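PDB 6A2F: alanine racemase, biosynthetic from Pseudomonas aeruginosa PAO1, which is a pyridoxal phosphate-dependent enzyme of the alanine racemase family, with an N-terminal TIM-barrel domain and a C-terminal domain. Local coordinates for residues A[75-88]-A[96-109]. Sequence-based numbering, arbitrary orientation.
Sequences RILLLEGCFEASEY and LDLVIQGAEQGEAF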
loop_
_atom_site.group_PDB
_atom_site.type_symbol
_atom_site.label_atom_id
_atom_site.label_comp_id
_atom_site.label_asym_id
_atom_site.label_seq_id
_atom_site.Cartn_x
_atom_site.Cartn_y
_atom_site.Cartn_z
ATOM N N ARG A 75 14.445 11.662 23.268
ATOM C CA ARG A 75 15.440 11.481 22.220
ATOM C C ARG A 75 14.747 10.996 20.935
ATOM O O ARG A 75 14.024 10.000 20.947
ATOM C CB ARG A 75 16.505 10.474 22.670
ATOM C CG ARG A 75 17.744 10.439 21.789
ATOM C CD ARG A 75 18.619 9.229 22.078
ATOM N NE ARG A 75 19.484 9.387 23.256
ATOM C CZ ARG A 75 20.774 9.717 23.215
ATOM N NH1 ARG A 75 21.373 9.956 22.053
ATOM N NH2 ARG A 75 21.467 9.813 24.341
ATOM N N ILE A 76 14.946 11.733 19.844
ATOM C CA ILE A 76 14.429 11.337 18.531
ATOM C C ILE A 76 15.580 11.223 17.526
ATOM O O ILE A 76 16.271 12.200 17.237
ATOM C CB ILE A 76 13.344 12.307 17.991
ATOM C CG1 ILE A 76 12.231 12.540 19.025
ATOM C CG2 ILE A 76 12.755 11.771 16.691
ATOM C CD1 ILE A 76 11.331 13.719 18.719
ATOM N N LEU A 77 15.778 10.019 17.005
ATOM C CA LEU A 77 16.836 9.740 16.045
ATOM C C LEU A 77 16.310 9.736 14.612
ATOM O O LEU A 77 15.357 9.034 14.304
ATOM C CB LEU A 77 17.471 8.385 16.363
ATOM C CG LEU A 77 18.456 7.794 15.354
ATOM C CD1 LEU A 77 19.697 8.663 15.248
ATOM C CD2 LEU A 77 18.819 6.372 15.753
ATOM N N LEU A 78 16.932 10.538 13.752
ATOM C CA LEU A 78 16.708 10.449 12.313
ATOM C C LEU A 78 17.625 9.357 11.765
ATOM O O LEU A 78 18.841 9.542 11.696
ATOM C CB LEU A 78 17.027 11.776 11.622
ATOM C CG LEU A 78 16.235 13.051 11.926
ATOM C CD1 LEU A 78 16.965 14.254 11.335
ATOM C CD2 LEU A 78 14.813 12.973 11.395
ATOM N N LEU A 79 17.041 8.221 11.392
ATOM C CA LEU A 79 17.809 7.054 10.951
ATOM C C LEU A 79 18.638 7.305 9.690
ATOM O O LEU A 79 19.740 6.782 9.560
ATOM C CB LEU A 79 16.892 5.841 10.753
ATOM C CG LEU A 79 16.264 5.245 12.017
ATOM C CD1 LEU A 79 15.092 4.340 11.670
ATOM C CD2 LEU A 79 17.292 4.505 12.861
ATOM N N GLU A 80 18.100 8.104 8.772
ATOM C CA GLU A 80 18.782 8.410 7.516
ATOM C C GLU A 80 19.423 9.797 7.539
ATOM O O GLU A 80 19.982 10.240 6.535
ATOM C CB GLU A 80 17.812 8.306 6.335
ATOM C CG GLU A 80 17.222 6.919 6.124
ATOM C CD GLU A 80 16.075 6.919 5.126
ATOM O OE1 GLU A 80 16.160 7.656 4.112
ATOM O OE2 GLU A 80 15.088 6.178 5.355
ATOM N N GLY A 81 19.341 10.471 8.686
ATOM C CA GLY A 81 19.807 11.846 8.820
ATOM C C GLY A 81 18.967 12.825 8.016
ATOM O O GLY A 81 17.835 12.518 7.624
ATOM N N CYS A 82 19.531 14.006 7.770
ATOM C CA CYS A 82 18.876 15.039 6.974
ATOM C C CYS A 82 19.137 14.841 5.482
ATOM O O CYS A 82 20.262 14.525 5.078
ATOM C CB CYS A 82 19.347 16.431 7.410
ATOM S SG CYS A 82 18.855 16.887 9.088
ATOM N N PHE A 83 18.097 15.053 4.676
ATOM C CA PHE A 83 18.150 14.848 3.227
ATOM C C PHE A 83 18.682 16.051 2.456
ATOM O O PHE A 83 19.250 15.891 1.377
ATOM C CB PHE A 83 16.765 14.481 2.689
ATOM C CG PHE A 83 16.260 13.154 3.172
ATOM C CD1 PHE A 83 16.674 11.974 2.563
ATOM C CD2 PHE A 83 15.368 13.083 4.241
ATOM C CE1 PHE A 83 16.209 10.748 3.012
ATOM C CE2 PHE A 83 14.902 11.859 4.691
ATOM C CZ PHE A 83 15.322 10.691 4.077
ATOM N N GLU A 84 18.479 17.252 2.997
ATOM C CA GLU A 84 18.954 18.485 2.355
ATOM C C GLU A 84 19.411 19.539 3.363
ATOM O O GLU A 84 19.011 19.517 4.531
ATOM C CB GLU A 84 17.904 19.066 1.387
ATOM C CG GLU A 84 16.538 19.376 1.993
ATOM C CD GLU A 84 15.550 19.942 0.978
ATOM O OE1 GLU A 84 15.972 20.678 0.053
ATOM O OE2 GLU A 84 14.340 19.655 1.103
ATOM N N ALA A 85 20.237 20.465 2.881
ATOM C CA ALA A 85 20.804 21.545 3.693
ATOM C C ALA A 85 19.774 22.274 4.560
ATOM O O ALA A 85 20.039 22.562 5.734
ATOM C CB ALA A 85 21.544 22.539 2.804
ATOM N N SER A 86 18.607 22.561 3.985
ATOM C CA SER A 86 17.594 23.371 4.658
ATOM C C SER A 86 16.938 22.661 5.846
ATOM O O SER A 86 16.263 23.300 6.655
ATOM C CB SER A 86 16.531 23.843 3.660
ATOM O OG SER A 86 15.850 22.746 3.077
ATOM N N GLU A 87 17.139 21.348 5.951
ATOM C CA GLU A 87 16.556 20.570 7.042
ATOM C C GLU A 87 17.225 20.819 8.393
ATOM O O GLU A 87 16.562 20.791 9.432
ATOM C CB GLU A 87 16.551 19.071 6.711
ATOM C CG GLU A 87 15.479 18.678 5.704
ATOM C CD GLU A 87 15.341 17.179 5.502
ATOM O OE1 GLU A 87 14.575 16.785 4.603
ATOM O OE2 GLU A 87 15.983 16.390 6.225
ATOM N N TYR A 88 18.529 21.085 8.378
ATOM C CA TYR A 88 19.308 21.188 9.620
ATOM C C TYR A 88 18.790 22.198 10.637
ATOM O O TYR A 88 18.715 21.882 11.829
ATOM C CB TYR A 88 20.793 21.412 9.322
ATOM C CG TYR A 88 21.432 20.198 8.690
ATOM C CD1 TYR A 88 21.810 19.098 9.467
ATOM C CD2 TYR A 88 21.633 20.134 7.309
ATOM C CE1 TYR A 88 22.381 17.976 8.889
ATOM C CE2 TYR A 88 22.206 19.018 6.723
ATOM C CZ TYR A 88 22.577 17.944 7.515
ATOM O OH TYR A 88 23.139 16.837 6.931
ATOM N N LEU A 96 16.933 17.081 17.524
ATOM C CA LEU A 96 16.984 15.720 17.006
ATOM C C LEU A 96 18.397 15.162 16.972
ATOM O O LEU A 96 19.373 15.914 16.868
ATOM C CB LEU A 96 16.383 15.661 15.600
ATOM C CG LEU A 96 14.954 16.177 15.396
ATOM C CD1 LEU A 96 14.576 16.058 13.932
ATOM C CD2 LEU A 96 13.958 15.435 16.270
ATOM N N ASP A 97 18.492 13.838 17.077
ATOM C CA ASP A 97 19.746 13.133 16.861
ATOM C C ASP A 97 19.961 12.974 15.369
ATOM O O ASP A 97 19.089 12.462 14.659
ATOM C CB ASP A 97 19.728 11.758 17.521
ATOM C CG ASP A 97 19.967 11.816 19.011
ATOM O OD1 ASP A 97 19.726 12.874 19.637
ATOM O OD2 ASP A 97 20.402 10.784 19.562
ATOM N N LEU A 98 21.120 13.410 14.896
ATOM C CA LEU A 98 21.430 13.339 13.481
ATOM C C LEU A 98 22.234 12.093 13.143
ATOM O O LEU A 98 22.967 11.563 13.984
ATOM C CB LEU A 98 22.179 14.592 13.026
ATOM C CG LEU A 98 21.516 15.949 13.282
ATOM C CD1 LEU A 98 22.416 17.062 12.775
ATOM C CD2 LEU A 98 20.130 16.036 12.653
ATOM N N VAL A 99 22.060 11.626 11.910
ATOM C CA VAL A 99 22.899 10.595 11.325
ATOM C C VAL A 99 23.704 11.207 10.175
ATOM O O VAL A 99 23.178 12.009 9.392
ATOM C CB VAL A 99 22.062 9.380 10.846
ATOM C CG1 VAL A 99 22.774 8.602 9.752
ATOM C CG2 VAL A 99 21.743 8.456 12.013
ATOM N N ILE A 100 24.987 10.847 10.105
ATOM C CA ILE A 100 25.823 11.138 8.937
ATOM C C ILE A 100 26.302 9.826 8.293
ATOM O O ILE A 100 26.976 9.024 8.937
ATOM C CB ILE A 100 27.008 12.070 9.284
ATOM C CG1 ILE A 100 26.494 13.428 9.773
ATOM C CG2 ILE A 100 27.914 12.250 8.073
ATOM C CD1 ILE A 100 27.550 14.313 10.399
ATOM N N GLN A 101 25.936 9.633 7.023
ATOM C CA GLN A 101 26.168 8.386 6.275
ATOM C C GLN A 101 27.139 8.546 5.126
ATOM O O GLN A 101 27.735 7.568 4.685
ATOM C CB GLN A 101 24.876 7.904 5.627
ATOM C CG GLN A 101 23.730 7.656 6.568
ATOM C CD GLN A 101 22.390 7.700 5.866
ATOM O OE1 GLN A 101 22.244 8.299 4.797
ATOM N NE2 GLN A 101 21.398 7.071 6.473
ATOM N N GLY A 102 27.247 9.764 4.602
ATOM C CA GLY A 102 28.010 10.013 3.386
ATOM C C GLY A 102 28.748 11.331 3.430
ATOM O O GLY A 102 28.483 12.172 4.291
ATOM N N ALA A 103 29.685 11.499 2.498
ATOM C CA ALA A 103 30.508 12.704 2.426
ATOM C C ALA A 103 29.639 13.944 2.183
ATOM O O ALA A 103 29.796 14.964 2.866
ATOM C CB ALA A 103 31.577 12.559 1.347
ATOM N N GLU A 104 28.709 13.838 1.233
ATOM C CA GLU A 104 27.821 14.951 0.894
ATOM C C GLU A 104 27.026 15.406 2.124
ATOM O O GLU A 104 27.026 16.591 2.467
ATOM C CB GLU A 104 26.885 14.585 -0.271
ATOM C CG GLU A 104 27.585 14.171 -1.566
ATOM C CD GLU A 104 28.023 12.705 -1.587
ATOM O OE1 GLU A 104 27.527 11.899 -0.763
ATOM O OE2 GLU A 104 28.868 12.350 -2.440
ATOM N N GLN A 105 26.383 14.452 2.796
ATOM C CA GLN A 105 25.600 14.720 4.002
ATOM C C GLN A 105 26.457 15.311 5.122
ATOM O O GLN A 105 26.077 16.301 5.745
ATOM C CB GLN A 105 24.920 13.437 4.479
ATOM C CG GLN A 105 23.926 13.626 5.609
ATOM C CD GLN A 105 23.204 12.342 5.950
ATOM O OE1 GLN A 105 23.823 11.348 6.325
ATOM N NE2 GLN A 105 21.882 12.356 5.824
ATOM N N GLY A 106 27.611 14.699 5.371
ATOM C CA GLY A 106 28.552 15.196 6.379
ATOM C C GLY A 106 28.989 16.627 6.129
ATOM O O GLY A 106 29.109 17.427 7.063
ATOM N N GLU A 107 29.208 16.946 4.856
ATOM C CA GLU A 107 29.592 18.288 4.444
ATOM C C GLU A 107 28.430 19.270 4.662
ATOM O O GLU A 107 28.647 20.431 5.024
ATOM C CB GLU A 107 30.056 18.274 2.983
ATOM C CG GLU A 107 31.276 19.137 2.696
ATOM C CD GLU A 107 32.479 18.798 3.569
ATOM O OE1 GLU A 107 33.122 17.749 3.340
ATOM O OE2 GLU A 107 32.792 19.596 4.479
ATOM N N ALA A 108 27.200 18.796 4.462
ATOM C CA ALA A 108 26.012 19.619 4.687
ATOM C C ALA A 108 25.836 19.980 6.169
ATOM O O ALA A 108 25.443 21.106 6.498
ATOM C CB ALA A 108 24.768 18.930 4.144
ATOM N N PHE A 109 26.130 19.024 7.051
ATOM C CA PHE A 109 26.082 19.267 8.490
ATOM C C PHE A 109 27.121 20.306 8.914
ATOM O O PHE A 109 26.799 21.258 9.623
ATOM C CB PHE A 109 26.270 17.970 9.283
ATOM C CG PHE A 109 26.571 18.195 10.741
ATOM C CD1 PHE A 109 25.559 18.562 11.626
ATOM C CD2 PHE A 109 27.869 18.061 11.224
ATOM C CE1 PHE A 109 25.834 18.777 12.966
ATOM C CE2 PHE A 109 28.148 18.275 12.565
ATOM C CZ PHE A 109 27.130 18.632 13.438
HETATM O O HOH W 1 17.102 13.748 20.081
HETATM O O HOH W 2 22.288 14.602 8.685
#
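Leu96 meets Ile76 where two neighbouring parallel strands of the TIM barrel, 75-78 and 98-100, come together. Helix 87-93 makes the beta-alpha-beta crossover between them. Leu96 CD2 lies 3.6 Å from Ile76 CB, and its CD1 branch packs on Leu78. Helix 61-70 also touches Leu96 and Ile76. Asp97 joins the backbones in a single bridge. Asp97 N donates a hydrogen bond to Ile76 O, and its O accepts a hydrogen bond from Leu78 N at 3.0 Å. Its carboxylate forms a salt bridge, with OD2 2.8 Å from Arg75 NH1 on the syn lone pair. The two flat groups are nearly perpendicular, 87° apart. Glu153 also pairs with Arg75, and Trp121 and Asn119 hydrogen-bond to the carboxylate. Leu98 sends CD2 to Leu78 CD1 and Cys82 SG, while CD1 reaches the edge of the Tyr88 ring. Val99 puts CG2 against Leu77 CD1, 3.8 Å away. Val99 O faces Gly81 CA and accepts a hydrogen bond from a water that also takes the Cys82 N-H and bonds to Tyr88 OH. With CG turned opposite its own backbone N (chi1 -172°), the side chain of Gln105 stretches across to the loop after strand 75-78. OE1 accepts a hydrogen bond from Gln101 N, which helps fix the amide's rotation. NE2 donates to Glu80 O at 2.9 Å, on a lone pair. NE2 also donates to Cys82 O at 2.8 Å, from above the carbonyl plane. In helix 103-112, Ala108 CB touches Tyr88 CE2 at 3.6 Å. Phe109 CA sits over one face of that ring in a CH-pi contact, and Cys82 CB covers the opposite face.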